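Local coordinates for protein soluble lytic transglycosylase B3 (Pseudomonas aeruginosa, PDB 5ANZ) that probably acts as a lytic transglycosylase that cleaves bacterial cell-wall peptidoglycan during its turnover, and carries a bound calcium ion, at residues Y99-V109 and Y332-F343. Numbering follows the deposited sequence.
Sequences YLEGALDPLRV and YALAVGLLADSF
In the helical transglycosylase SLT domain, of the lysozyme clan, helix 330-343 packs against the end of helix 96-103, the turn after it and the start of helix 106-118, with L100, A103, L104 and V109 laid along L334, A335, L338, L339 and S342. The axes of segments 99-103 and 332-343 approach to 9.8 Å and cross at -39°. Small A103 and A335 let the two helices approach here, their CB atoms meeting at 3.7 Å, and L100 CD2 settles at 3.7 Å from A335 CA, while its CD1 meets L334 CD2. At one end Y99, its CG anti to the backbone N (chi1 175°), brings CE2 to 4.0 Å from A335 CB and its OH to 3.7 Å from Y332 CA. Y332 touches Y326, which binds N-acetyl-D-glucosamine in another structure of this protein, so this end of the contact lies beside that site. L104, the first residue to leave the helix, spreads its two methyls over neighbouring residues: CD1 on L338 CB, and CD2 packing 3.5 Å from L339 N. D105 N-caps the next helix, its OD1 accepting from L107 N. R108, in the first turn of that helix, suits its place because its aliphatic CD rests on L339 CD2 while NH1 donates to A103 O (3.3 Å) and, weakly, to G102 O, both in the guanidinium plane, tying the two helices together. Beta-branched V109 spreads CG1 and CG2 over S342 CB, whose OG donates to L338 O at 2.7 Å, on the opposite face of that carbonyl's plane from S342 N.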
ATOM      1  N   TYR A  99     -11.789   6.995  -3.104  1.00 31.52           N
ATOM      2  CA  TYR A  99     -10.634   6.695  -2.267  1.00 29.87           C
ATOM      3  C   TYR A  99      -9.664   7.870  -2.226  1.00 27.44           C
ATOM      4  O   TYR A  99      -9.227   8.300  -1.154  1.00 29.43           O
ATOM      5  CB  TYR A  99      -9.918   5.456  -2.777  1.00 31.73           C
ATOM      6  CG  TYR A  99      -8.639   5.151  -2.036  1.00 27.42           C
ATOM      7  CD1 TYR A  99      -8.666   4.563  -0.778  1.00 36.76           C
ATOM      8  CD2 TYR A  99      -7.397   5.440  -2.596  1.00 27.20           C
ATOM      9  CE1 TYR A  99      -7.497   4.273  -0.099  1.00 36.37           C
ATOM     10  CE2 TYR A  99      -6.221   5.148  -1.924  1.00 26.97           C
ATOM     11  CZ  TYR A  99      -6.277   4.565  -0.680  1.00 31.31           C
ATOM     12  OH  TYR A  99      -5.113   4.281   0.001  1.00 32.27           O
ATOM     13  N   LEU A 100      -9.341   8.396  -3.404  1.00 27.55           N
ATOM     14  CA  LEU A 100      -8.410   9.506  -3.508  1.00 25.23           C
ATOM     15  C   LEU A 100      -8.974  10.766  -2.867  1.00 28.70           C
ATOM     16  O   LEU A 100      -8.229  11.546  -2.274  1.00 30.56           O
ATOM     17  CB  LEU A 100      -8.061   9.789  -4.974  1.00 27.25           C
ATOM     18  CG  LEU A 100      -7.146   8.751  -5.618  1.00 28.94           C
ATOM     19  CD1 LEU A 100      -7.012   9.006  -7.118  1.00 35.40           C
ATOM     20  CD2 LEU A 100      -5.785   8.786  -4.930  1.00 28.33           C
ATOM     21  N   GLU A 101     -10.281  10.970  -3.000  1.00 28.25           N
ATOM     22  CA  GLU A 101     -10.918  12.150  -2.421  1.00 33.40           C
ATOM     23  C   GLU A 101     -10.755  12.134  -0.902  1.00 39.73           C
ATOM     24  O   GLU A 101     -10.542  13.177  -0.281  1.00 37.80           O
ATOM     25  CB  GLU A 101     -12.401  12.218  -2.799  1.00 40.95           C
ATOM     26  CG  GLU A 101     -13.048  13.562  -2.535  1.00 55.60           C
ATOM     27  CD  GLU A 101     -14.529  13.575  -2.865  1.00 68.33           C
ATOM     28  OE1 GLU A 101     -15.206  12.551  -2.628  1.00 69.99           O
ATOM     29  OE2 GLU A 101     -15.015  14.609  -3.367  1.00 78.81           O
ATOM     30  N   GLY A 102     -10.851  10.944  -0.315  1.00 30.73           N
ATOM     31  CA  GLY A 102     -10.621  10.767   1.110  1.00 33.09           C
ATOM     32  C   GLY A 102      -9.155  10.924   1.496  1.00 29.96           C
ATOM     33  O   GLY A 102      -8.822  11.604   2.473  1.00 33.68           O
ATOM     34  N   ALA A 103      -8.269  10.287   0.734  1.00 26.08           N
ATOM     35  CA  ALA A 103      -6.830  10.359   1.007  1.00 26.55           C
ATOM     36  C   ALA A 103      -6.288  11.789   0.922  1.00 25.01           C
ATOM     37  O   ALA A 103      -5.420  12.190   1.709  1.00 24.83           O
ATOM     38  CB  ALA A 103      -6.064   9.451   0.031  1.00 26.14           C
ATOM     39  N   LEU A 104      -6.812  12.552  -0.035  1.00 22.71           N
ATOM     40  CA  LEU A 104      -6.325  13.904  -0.314  1.00 21.61           C
ATOM     41  C   LEU A 104      -7.212  14.964   0.331  1.00 23.65           C
ATOM     42  O   LEU A 104      -7.215  16.123  -0.102  1.00 27.18           O
ATOM     43  CB  LEU A 104      -6.239  14.132  -1.824  1.00 23.74           C
ATOM     44  CG  LEU A 104      -5.399  13.061  -2.538  1.00 26.33           C
ATOM     45  CD1 LEU A 104      -5.448  13.246  -4.049  1.00 29.98           C
ATOM     46  CD2 LEU A 104      -3.971  13.136  -2.030  1.00 30.03           C
ATOM     47  N   ASP A 105      -7.956  14.566   1.359  1.00 23.52           N
ATOM     48  CA  ASP A 105      -8.819  15.525   2.056  1.00 25.99           C
ATOM     49  C   ASP A 105      -7.977  16.723   2.469  1.00 24.35           C
ATOM     50  O   ASP A 105      -6.874  16.549   2.999  1.00 24.23           O
ATOM     51  CB  ASP A 105      -9.472  14.891   3.278  1.00 29.81           C
ATOM     52  CG  ASP A 105     -10.562  15.761   3.866  1.00 45.82           C
ATOM     53  OD1 ASP A 105     -10.232  16.795   4.484  1.00 36.13           O
ATOM     54  OD2 ASP A 105     -11.753  15.412   3.715  1.00 51.34           O
ATOM     55  N   PRO A 106      -8.478  17.945   2.226  1.00 26.02           N
ATOM     56  CA  PRO A 106      -7.719  19.143   2.604  1.00 26.10           C
ATOM     57  C   PRO A 106      -7.261  19.108   4.063  1.00 25.36           C
ATOM     58  O   PRO A 106      -6.246  19.678   4.407  1.00 24.77           O
ATOM     59  CB  PRO A 106      -8.722  20.285   2.374  1.00 30.49           C
ATOM     60  CG  PRO A 106      -9.637  19.760   1.322  1.00 34.85           C
ATOM     61  CD  PRO A 106      -9.759  18.278   1.575  1.00 28.20           C
ATOM     62  N   LEU A 107      -8.024  18.453   4.926  1.00 27.72           N
ATOM     63  CA  LEU A 107      -7.610  18.364   6.318  1.00 30.12           C
ATOM     64  C   LEU A 107      -6.310  17.550   6.460  1.00 26.18           C
ATOM     65  O   LEU A 107      -5.439  17.906   7.263  1.00 28.85           O
ATOM     66  CB  LEU A 107      -8.734  17.763   7.158  1.00 31.89           C
ATOM     67  CG  LEU A 107     -10.006  18.620   7.107  1.00 36.73           C
ATOM     68  CD1 LEU A 107     -11.217  17.864   7.657  1.00 44.91           C
ATOM     69  CD2 LEU A 107      -9.795  19.939   7.853  1.00 36.81           C
ATOM     70  N   ARG A 108      -6.159  16.490   5.671  1.00 21.89           N
ATOM     71  CA  ARG A 108      -4.927  15.699   5.734  1.00 21.16           C
ATOM     72  C   ARG A 108      -3.773  16.461   5.090  1.00 20.66           C
ATOM     73  O   ARG A 108      -2.633  16.385   5.546  1.00 21.92           O
ATOM     74  CB  ARG A 108      -5.085  14.329   5.065  1.00 25.69           C
ATOM     75  CG  ARG A 108      -3.799  13.471   5.165  1.00 29.75           C
ATOM     76  CD  ARG A 108      -4.016  11.976   4.848  1.00 29.73           C
ATOM     77  NE  ARG A 108      -4.860  11.325   5.854  1.00 35.37           N
ATOM     78  CZ  ARG A 108      -6.156  11.069   5.703  1.00 42.80           C
ATOM     79  NH1 ARG A 108      -6.771  11.385   4.571  1.00 42.12           N
ATOM     80  NH2 ARG A 108      -6.841  10.494   6.686  1.00 36.21           N
ATOM     81  N   VAL A 109      -4.057  17.185   4.015  1.00 20.45           N
ATOM     82  CA  VAL A 109      -3.011  17.989   3.379  1.00 20.37           C
ATOM     83  C   VAL A 109      -2.495  19.029   4.363  1.00 20.86           C
ATOM     84  O   VAL A 109      -1.287  19.169   4.575  1.00 21.10           O
ATOM     85  CB  VAL A 109      -3.528  18.712   2.109  1.00 21.63           C
ATOM     86  CG1 VAL A 109      -2.457  19.628   1.515  1.00 21.88           C
ATOM     87  CG2 VAL A 109      -4.035  17.698   1.085  1.00 21.95           C
ATOM     88  N   TYR A 332      -3.197   3.161  -3.527  1.00 23.31           N
ATOM     89  CA  TYR A 332      -2.409   3.661  -2.399  1.00 24.02           C
ATOM     90  C   TYR A 332      -1.210   4.456  -2.862  1.00 22.85           C
ATOM     91  O   TYR A 332      -0.950   5.558  -2.380  1.00 20.94           O
ATOM     92  CB  TYR A 332      -1.944   2.495  -1.531  1.00 21.21           C
ATOM     93  CG  TYR A 332      -0.913   2.881  -0.478  1.00 21.52           C
ATOM     94  CD1 TYR A 332       0.444   2.894  -0.777  1.00 24.81           C
ATOM     95  CD2 TYR A 332      -1.293   3.190   0.822  1.00 20.42           C
ATOM     96  CE1 TYR A 332       1.394   3.215   0.188  1.00 20.85           C
ATOM     97  CE2 TYR A 332      -0.349   3.517   1.789  1.00 23.67           C
ATOM     98  CZ  TYR A 332       0.990   3.535   1.457  1.00 25.41           C
ATOM     99  OH  TYR A 332       1.943   3.839   2.410  1.00 27.86           O
ATOM    100  N   ALA A 333      -0.456   3.901  -3.807  1.00 19.75           N
ATOM    101  CA  ALA A 333       0.767   4.572  -4.231  1.00 19.59           C
ATOM    102  C   ALA A 333       0.437   5.867  -4.971  1.00 18.48           C
ATOM    103  O   ALA A 333       1.135   6.863  -4.804  1.00 19.16           O
ATOM    104  CB  ALA A 333       1.630   3.638  -5.093  1.00 19.38           C
ATOM    105  N   LEU A 334      -0.657   5.877  -5.735  1.00 19.04           N
ATOM    106  CA  LEU A 334      -1.090   7.122  -6.377  1.00 19.31           C
ATOM    107  C   LEU A 334      -1.459   8.170  -5.322  1.00 18.42           C
ATOM    108  O   LEU A 334      -1.061   9.349  -5.439  1.00 19.21           O
ATOM    109  CB  LEU A 334      -2.271   6.844  -7.319  1.00 19.93           C
ATOM    110  CG  LEU A 334      -2.791   8.027  -8.130  1.00 22.53           C
ATOM    111  CD1 LEU A 334      -1.684   8.674  -8.942  1.00 24.24           C
ATOM    112  CD2 LEU A 334      -3.901   7.511  -9.049  1.00 27.08           C
ATOM    113  N   ALA A 335      -2.163   7.735  -4.272  1.00 18.20           N
ATOM    114  CA  ALA A 335      -2.541   8.639  -3.176  1.00 20.61           C
ATOM    115  C   ALA A 335      -1.310   9.218  -2.504  1.00 18.50           C
ATOM    116  O   ALA A 335      -1.244  10.418  -2.236  1.00 16.31           O
ATOM    117  CB  ALA A 335      -3.412   7.930  -2.136  1.00 18.85           C
ATOM    118  N   VAL A 336      -0.335   8.363  -2.191  1.00 17.27           N
ATOM    119  CA  VAL A 336       0.900   8.872  -1.599  1.00 16.91           C
ATOM    120  C   VAL A 336       1.577   9.928  -2.467  1.00 17.96           C
ATOM    121  O   VAL A 336       1.975  10.974  -1.978  1.00 17.69           O
ATOM    122  CB  VAL A 336       1.887   7.725  -1.325  1.00 16.02           C
ATOM    123  CG1 VAL A 336       3.250   8.271  -0.929  1.00 20.54           C
ATOM    124  CG2 VAL A 336       1.333   6.840  -0.221  1.00 18.11           C
ATOM    125  N   GLY A 337       1.719   9.654  -3.758  1.00 16.98           N
ATOM    126  CA  GLY A 337       2.373  10.610  -4.640  1.00 17.37           C
ATOM    127  C   GLY A 337       1.627  11.934  -4.725  1.00 15.93           C
ATOM    128  O   GLY A 337       2.221  13.007  -4.634  1.00 18.65           O
ATOM    129  N   LEU A 338       0.313  11.847  -4.910  1.00 16.91           N
ATOM    130  CA  LEU A 338      -0.503  13.070  -4.981  1.00 19.04           C
ATOM    131  C   LEU A 338      -0.554  13.828  -3.651  1.00 18.54           C
ATOM    132  O   LEU A 338      -0.620  15.059  -3.632  1.00 18.90           O
ATOM    133  CB  LEU A 338      -1.930  12.745  -5.435  1.00 17.97           C
ATOM    134  CG  LEU A 338      -2.067  12.227  -6.871  1.00 22.09           C
ATOM    135  CD1 LEU A 338      -3.471  11.686  -7.095  1.00 22.37           C
ATOM    136  CD2 LEU A 338      -1.739  13.333  -7.892  1.00 22.40           C
ATOM    137  N   LEU A 339      -0.532  13.107  -2.532  1.00 15.76           N
ATOM    138  CA  LEU A 339      -0.492  13.787  -1.241  1.00 16.92           C
ATOM    139  C   LEU A 339       0.835  14.541  -1.074  1.00 17.43           C
ATOM    140  O   LEU A 339       0.865  15.697  -0.644  1.00 17.33           O
ATOM    141  CB  LEU A 339      -0.681  12.794  -0.094  1.00 15.69           C
ATOM    142  CG  LEU A 339      -0.661  13.399   1.306  1.00 16.72           C
ATOM    143  CD1 LEU A 339      -1.734  14.487   1.487  1.00 20.09           C
ATOM    144  CD2 LEU A 339      -0.872  12.279   2.323  1.00 17.44           C
ATOM    145  N   ALA A 340       1.941  13.874  -1.405  1.00 16.16           N
ATOM    146  CA  ALA A 340       3.240  14.538  -1.336  1.00 16.45           C
ATOM    147  C   ALA A 340       3.240  15.775  -2.218  1.00 20.37           C
ATOM    148  O   ALA A 340       3.677  16.840  -1.799  1.00 21.48           O
ATOM    149  CB  ALA A 340       4.347  13.582  -1.763  1.00 19.21           C
ATOM    150  N   ASP A 341       2.708  15.639  -3.435  1.00 18.66           N
ATOM    151  CA  ASP A 341       2.603  16.811  -4.324  1.00 18.71           C
ATOM    152  C   ASP A 341       1.729  17.928  -3.734  1.00 18.86           C
ATOM    153  O   ASP A 341       2.003  19.120  -3.899  1.00 22.64           O
ATOM    154  CB  ASP A 341       2.003  16.403  -5.674  1.00 21.68           C
ATOM    155  CG  ASP A 341       2.929  15.527  -6.508  1.00 29.30           C
ATOM    156  OD1 ASP A 341       4.106  15.339  -6.129  1.00 27.06           O
ATOM    157  OD2 ASP A 341       2.467  15.063  -7.582  1.00 27.64           O
ATOM    158  N   SER A 342       0.650  17.529  -3.073  1.00 20.01           N
ATOM    159  CA  SER A 342      -0.294  18.494  -2.506  1.00 19.07           C
ATOM    160  C   SER A 342       0.335  19.406  -1.458  1.00 21.40           C
ATOM    161  O   SER A 342      -0.084  20.540  -1.269  1.00 21.81           O
ATOM    162  CB  SER A 342      -1.481  17.767  -1.876  1.00 19.52           C
ATOM    163  OG  SER A 342      -2.220  17.024  -2.826  0.67 23.30           O
ATOM    164  N   PHE A 343       1.341  18.909  -0.745  1.00 20.98           N
ATOM    165  CA  PHE A 343       1.957  19.748   0.279  1.00 21.12           C
ATOM    166  C   PHE A 343       2.552  21.024  -0.318  1.00 22.75           C
ATOM    167  O   PHE A 343       2.617  22.043   0.350  1.00 25.47           O
ATOM    168  CB  PHE A 343       3.051  18.984   1.035  1.00 20.65           C
ATOM    169  CG  PHE A 343       2.563  17.767   1.775  1.00 21.45           C
ATOM    170  CD1 PHE A 343       1.309  17.726   2.363  1.00 22.31           C
ATOM    171  CD2 PHE A 343       3.400  16.656   1.905  1.00 20.41           C
ATOM    172  CE1 PHE A 343       0.880  16.591   3.050  1.00 19.40           C
ATOM    173  CE2 PHE A 343       2.985  15.496   2.585  1.00 21.24           C
ATOM    174  CZ  PHE A 343       1.732  15.460   3.168  1.00 18.70           C
TER